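EVE domain-containing protein (Pseudomonas syringae pv. tomato str. DC3000, PDB 2EVE) is of uncharacterised function but adopts the EVE fold, related to PUA and ASCH domains, and so may bind modified nucleic acid. Local coordinates at residues K64-Y70 and S95-F101; P71-L76 and N92-A96. One frame throughout, in Å; residues are numbered along the deposited sequence.

Interaction 1 of 2, residues K64-Y70 and S95-F101; sequences KIVKTAY and SALDIGF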
loop_
_atom_site.group_PDB
_atom_site.type_symbol
_atom_site.label_atom_id
_atom_site.label_comp_id
_atom_site.label_asym_id
_atom_site.label_seq_id
_atom_site.Cartn_x
_atom_site.Cartn_y
_atom_site.Cartn_z
ATOM N N LYS A 64 -6.950 -5.674 -3.487
ATOM C CA LYS A 64 -8.142 -5.563 -2.656
ATOM C C LYS A 64 -7.861 -6.164 -1.289
ATOM O O LYS A 64 -6.948 -6.976 -1.131
ATOM C CB LYS A 64 -9.329 -6.287 -3.307
ATOM C CG LYS A 64 -9.164 -7.795 -3.410
ATOM C CD LYS A 64 -10.327 -8.414 -4.173
ATOM C CE LYS A 64 -10.176 -9.920 -4.288
ATOM N NZ LYS A 64 -11.277 -10.517 -5.090
ATOM N N ILE A 65 -8.641 -5.760 -0.296
ATOM C CA ILE A 65 -8.450 -6.279 1.050
ATOM C C ILE A 65 -9.280 -7.544 1.232
ATOM O O ILE A 65 -10.494 -7.530 1.048
ATOM C CB ILE A 65 -8.872 -5.235 2.099
ATOM C CG1 ILE A 65 -8.089 -3.932 1.875
ATOM C CG2 ILE A 65 -8.661 -5.786 3.502
ATOM C CD1 ILE A 65 -6.576 -4.107 1.801
ATOM N N VAL A 66 -8.625 -8.644 1.589
ATOM C CA VAL A 66 -9.344 -9.897 1.778
ATOM C C VAL A 66 -9.538 -10.245 3.247
ATOM O O VAL A 66 -10.498 -10.925 3.606
ATOM C CB VAL A 66 -8.639 -11.057 1.041
ATOM C CG1 VAL A 66 -8.504 -10.715 -0.434
ATOM C CG2 VAL A 66 -7.285 -11.320 1.651
ATOM N N LYS A 67 -8.628 -9.783 4.098
ATOM C CA LYS A 67 -8.737 -10.022 5.536
ATOM C C LYS A 67 -8.289 -8.759 6.265
ATOM O O LYS A 67 -7.206 -8.240 5.998
ATOM C CB LYS A 67 -7.867 -11.208 5.947
ATOM C CG LYS A 67 -8.009 -11.608 7.400
ATOM C CD LYS A 67 -7.224 -12.882 7.655
ATOM C CE LYS A 67 -7.347 -13.351 9.084
ATOM N NZ LYS A 67 -6.627 -14.640 9.261
ATOM N N THR A 68 -9.120 -8.264 7.177
ATOM C CA THR A 68 -8.797 -7.046 7.906
ATOM C C THR A 68 -7.623 -7.222 8.864
ATOM O O THR A 68 -7.181 -8.340 9.147
ATOM C CB THR A 68 -10.023 -6.489 8.681
ATOM O OG1 THR A 68 -10.481 -7.455 9.635
ATOM C CG2 THR A 68 -11.160 -6.153 7.712
ATOM N N ALA A 69 -7.130 -6.094 9.358
ATOM C CA ALA A 69 -5.970 -6.035 10.242
ATOM C C ALA A 69 -5.876 -6.998 11.416
ATOM O O ALA A 69 -6.836 -7.228 12.148
ATOM C CB ALA A 69 -5.805 -4.613 10.748
ATOM N N TYR A 70 -4.679 -7.542 11.592
ATOM C CA TYR A 70 -4.391 -8.447 12.687
ATOM C C TYR A 70 -2.941 -8.209 13.102
ATOM O O TYR A 70 -2.165 -7.633 12.344
ATOM C CB TYR A 70 -4.633 -9.898 12.253
ATOM C CG TYR A 70 -3.866 -10.350 11.033
ATOM C CD1 TYR A 70 -2.580 -10.863 11.151
ATOM C CD2 TYR A 70 -4.447 -10.312 9.766
ATOM C CE1 TYR A 70 -1.888 -11.337 10.046
ATOM C CE2 TYR A 70 -3.762 -10.782 8.645
ATOM C CZ TYR A 70 -2.484 -11.297 8.796
ATOM O OH TYR A 70 -1.805 -11.803 7.713
ATOM N N SER A 95 0.221 -3.912 12.873
ATOM C CA SER A 95 -0.815 -4.704 12.222
ATOM C C SER A 95 -0.523 -4.985 10.759
ATOM O O SER A 95 0.018 -4.144 10.043
ATOM C CB SER A 95 -2.161 -3.979 12.314
ATOM O OG SER A 95 -2.522 -3.727 13.659
ATOM N N ALA A 96 -0.896 -6.183 10.326
ATOM C CA ALA A 96 -0.735 -6.595 8.943
ATOM C C ALA A 96 -2.135 -6.958 8.483
ATOM O O ALA A 96 -3.082 -6.925 9.268
ATOM C CB ALA A 96 0.171 -7.816 8.857
ATOM N N LEU A 97 -2.277 -7.286 7.208
ATOM C CA LEU A 97 -3.570 -7.702 6.697
ATOM C C LEU A 97 -3.344 -8.489 5.426
ATOM O O LEU A 97 -2.242 -8.494 4.887
ATOM C CB LEU A 97 -4.485 -6.491 6.462
ATOM C CG LEU A 97 -4.001 -5.263 5.685
ATOM C CD1 LEU A 97 -3.765 -5.612 4.227
ATOM C CD2 LEU A 97 -5.059 -4.175 5.810
ATOM N N ASP A 98 -4.371 -9.190 4.965
ATOM C CA ASP A 98 -4.228 -9.969 3.748
ATOM C C ASP A 98 -4.861 -9.233 2.582
ATOM O O ASP A 98 -5.942 -8.655 2.711
ATOM C CB ASP A 98 -4.883 -11.345 3.894
ATOM C CG ASP A 98 -4.265 -12.176 5.001
ATOM O OD1 ASP A 98 -3.053 -12.026 5.270
ATOM O OD2 ASP A 98 -4.998 -12.994 5.594
ATOM N N ILE A 99 -4.175 -9.258 1.443
ATOM C CA ILE A 99 -4.657 -8.595 0.241
ATOM C C ILE A 99 -4.777 -9.571 -0.923
ATOM O O ILE A 99 -4.198 -10.657 -0.905
ATOM C CB ILE A 99 -3.711 -7.463 -0.197
ATOM C CG1 ILE A 99 -2.336 -8.039 -0.548
ATOM C CG2 ILE A 99 -3.589 -6.428 0.915
ATOM C CD1 ILE A 99 -1.549 -7.190 -1.511
ATOM N N GLY A 100 -5.535 -9.166 -1.935
ATOM C CA GLY A 100 -5.716 -10.002 -3.106
ATOM C C GLY A 100 -5.487 -9.229 -4.391
ATOM O O GLY A 100 -5.594 -8.001 -4.418
ATOM N N PHE A 101 -5.173 -9.946 -5.464
ATOM C CA PHE A 101 -4.921 -9.308 -6.750
ATOM C C PHE A 101 -6.194 -8.841 -7.441
ATOM O O PHE A 101 -7.224 -9.516 -7.400
ATOM C CB PHE A 101 -4.169 -10.268 -7.682
ATOM C CG PHE A 101 -3.891 -9.700 -9.047
ATOM C CD1 PHE A 101 -4.660 -10.075 -10.145
ATOM C CD2 PHE A 101 -2.858 -8.788 -9.232
ATOM C CE1 PHE A 101 -4.403 -9.548 -11.416
ATOM C CE2 PHE A 101 -2.589 -8.254 -10.493
ATOM C CZ PHE A 101 -3.364 -8.636 -11.588
HETATM O O HOH W 1 -10.096 -9.810 -7.743
#
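A classic beta bulge interrupts the antiparallel pairing of Lys64-Tyr70 with Ser95-Phe101, neighbouring strands in the mixed sheet of the EVE domain. At the bulge, Val66 and Lys67 both face Asp98, whose carbonyl O accepts from Val66 N at 2.9 Å and from Lys67 N at 3.2 Å; both N-H groups arrive from the same face of the carbonyl plane. Lys64 and Gly100 exchange two backbone bonds before the bulge; beyond it the register slips once more, and Tyr70 and Ala96 then exchange two. Gly100 suits its place because Val66 CG1 lies over its backbone, 3.7 Å from Gly100 N. On the face of Ile65 and Ile99, branched apolar chains meet, Ile65 CD1 lying 3.9 Å from Ile99 CG2, while helices 15-21 and 32-40 supply further apolar neighbours. The face of Lys67, Tyr70 and Asp98 is more polar. With CG between its backbone N and carbonyl carbon (chi1 56°), Tyr70 lays one face of its ring over Ala96 O, offset toward the rim, and its OH donates to Asp98 OD1 at 2.8 Å, on the syn side but 33° out of the carboxylate plane. The aliphatic part of Lys67 runs alongside this carboxylate, its CD 3.0 Å from Asp98 OD2, but NZ stays beyond salt-bridge range. The nearby ammonium and the phenol hydrogen bond would both be expected to favour ionised Asp98.

Interaction 2 of 2, residues P71-L76 and N92-A96; sequences PDPTAL and NPWSA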
loop_
_atom_site.group_PDB
_atom_site.type_symbol
_atom_site.label_atom_id
_atom_site.label_comp_id
_atom_site.label_asym_id
_atom_site.label_seq_id
_atom_site.Cartn_x
_atom_site.Cartn_y
_atom_site.Cartn_z
ATOM N N PRO A 71 -2.561 -8.628 14.319
ATOM C CA PRO A 71 -1.180 -8.424 14.778
ATOM C C PRO A 71 -0.156 -8.916 13.761
ATOM O O PRO A 71 -0.214 -10.059 13.311
ATOM C CB PRO A 71 -1.142 -9.200 16.091
ATOM C CG PRO A 71 -2.548 -9.030 16.601
ATOM C CD PRO A 71 -3.370 -9.284 15.361
ATOM N N ASP A 72 0.775 -8.034 13.406
ATOM C CA ASP A 72 1.812 -8.324 12.420
ATOM C C ASP A 72 2.837 -9.327 12.940
ATOM O O ASP A 72 3.656 -9.001 13.792
ATOM C CB ASP A 72 2.511 -7.019 12.020
ATOM C CG ASP A 72 3.450 -7.195 10.847
ATOM O OD1 ASP A 72 3.951 -6.169 10.339
ATOM O OD2 ASP A 72 3.693 -8.352 10.436
ATOM N N PRO A 73 2.813 -10.561 12.416
ATOM C CA PRO A 73 3.757 -11.592 12.858
ATOM C C PRO A 73 5.232 -11.260 12.627
ATOM O O PRO A 73 6.098 -11.786 13.327
ATOM C CB PRO A 73 3.310 -12.827 12.078
ATOM C CG PRO A 73 2.764 -12.246 10.811
ATOM C CD PRO A 73 1.969 -11.057 11.313
ATOM N N THR A 74 5.525 -10.396 11.658
ATOM C CA THR A 74 6.918 -10.049 11.385
ATOM C C THR A 74 7.566 -9.262 12.521
ATOM O O THR A 74 8.781 -9.309 12.693
ATOM C CB THR A 74 7.076 -9.247 10.066
ATOM O OG1 THR A 74 6.376 -7.999 10.156
ATOM C CG2 THR A 74 6.547 -10.054 8.888
ATOM N N ALA A 75 6.763 -8.545 13.301
ATOM C CA ALA A 75 7.302 -7.763 14.409
ATOM C C ALA A 75 7.949 -8.661 15.456
ATOM O O ALA A 75 8.888 -8.254 16.138
ATOM C CB ALA A 75 6.197 -6.931 15.052
ATOM N N LEU A 76 7.450 -9.887 15.572
ATOM C CA LEU A 76 7.970 -10.836 16.554
ATOM C C LEU A 76 9.031 -11.773 15.989
ATOM O O LEU A 76 9.528 -12.649 16.697
ATOM C CB LEU A 76 6.825 -11.675 17.120
ATOM C CG LEU A 76 5.621 -10.906 17.669
ATOM C CD1 LEU A 76 4.570 -11.896 18.148
ATOM C CD2 LEU A 76 6.057 -9.989 18.798
ATOM N N ASN A 92 1.670 -6.222 20.748
ATOM C CA ASN A 92 2.228 -5.977 19.425
ATOM C C ASN A 92 1.634 -4.670 18.902
ATOM O O ASN A 92 0.435 -4.584 18.647
ATOM C CB ASN A 92 1.860 -7.121 18.488
ATOM C CG ASN A 92 2.631 -7.079 17.189
ATOM O OD1 ASN A 92 3.103 -6.023 16.764
ATOM N ND2 ASN A 92 2.753 -8.231 16.538
ATOM N N PRO A 93 2.470 -3.640 18.729
ATOM C CA PRO A 93 1.983 -2.345 18.238
ATOM C C PRO A 93 1.682 -2.283 16.744
ATOM O O PRO A 93 1.127 -1.292 16.269
ATOM C CB PRO A 93 3.115 -1.385 18.614
ATOM C CG PRO A 93 3.863 -2.114 19.720
ATOM C CD PRO A 93 3.854 -3.522 19.210
ATOM N N TRP A 94 2.024 -3.335 16.009
ATOM C CA TRP A 94 1.830 -3.330 14.565
ATOM C C TRP A 94 0.785 -4.286 14.016
ATOM O O TRP A 94 0.511 -5.337 14.598
ATOM C CB TRP A 94 3.175 -3.585 13.888
ATOM C CG TRP A 94 4.229 -2.656 14.388
ATOM C CD1 TRP A 94 5.345 -2.986 15.103
ATOM C CD2 TRP A 94 4.254 -1.234 14.235
ATOM N NE1 TRP A 94 6.065 -1.852 15.406
ATOM C CE2 TRP A 94 5.414 -0.763 14.888
ATOM C CE3 TRP A 94 3.402 -0.309 13.614
ATOM C CZ2 TRP A 94 5.750 0.594 14.932
ATOM C CZ3 TRP A 94 3.736 1.044 13.658
ATOM C CH2 TRP A 94 4.901 1.481 14.316
ATOM N N SER A 95 0.221 -3.912 12.873
ATOM C CA SER A 95 -0.815 -4.704 12.222
ATOM C C SER A 95 -0.523 -4.985 10.759
ATOM O O SER A 95 0.018 -4.144 10.043
ATOM C CB SER A 95 -2.161 -3.979 12.314
ATOM O OG SER A 95 -2.522 -3.727 13.659
ATOM N N ALA A 96 -0.896 -6.183 10.326
ATOM C CA ALA A 96 -0.735 -6.595 8.943
ATOM C C ALA A 96 -2.135 -6.958 8.483
ATOM O O ALA A 96 -3.082 -6.925 9.268
ATOM C CB ALA A 96 0.171 -7.816 8.857
HETATM O O HOH W 2 2.395 -4.335 8.809
#
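Asp72 N donates to Trp94 O at 3.0 Å, nearly straight at hydrogen (173°) though from above the carbonyl plane, and Pro71 pairs with Ser95 just before it in antiparallel, non-hydrogen-bonded fashion as the two strands part. In such a pair a backbone N-H would not point at the partner strand, so proline costs no cross-strand bond. Asn92 makes the second link: ND2 donates to Asp72 O at 3.0 Å, the acceptor close to the amide plane of Asn92 while ND2 stands above the carbonyl plane of Asp72. Ala75 N reaches that oxygen from the opposite face. The other end of the amide, OD1, accepts from Trp94 N and closes an Asx turn, so one side chain both shapes its own loop and grips the facing one. A second Asx turn starts at Asp72, where OD2 receives Thr74 N and Thr74 OG1; the turns lie at the two ends of the long loop joining strands 58-71 and 95-110. The extended first torsion of Asp72 (chi1 -171°) carries its carboxylate across to the Ala96 methyl, CG lying 3.9 Å from Ala96 CB. Asp72 OD1 forms a salt bridge with Arg30 and takes a water that also donates to Ser95 O. Small enough to fit beside the indole, Ala75 sets CB at its edge, 4.0 Å from Trp94 CD1, while Trp94 NE1 bonds to Asp84.

How the interactions relate
Interactions 1 and 2 follow one another along the same pair of strands and share Ser95 and Ala96. Both are partly buried. Interaction 1, nearer the centre of the chain, holds strands 58-71 and 95-110 together within the sheet, with one face against buried apolar side chains and the other more polar; interaction 2 lies farther out, where the strands give way to the connecting loop. Their chemistry changes accordingly. Repeated backbone bonds, adjusted by bulges, dominate 64-70 with 95-101, whereas 71-76 with 92-96 keeps a single backbone bond across and adds the amide of Asn92 across, and the carboxylate of Asp72 within its own turn and through a water.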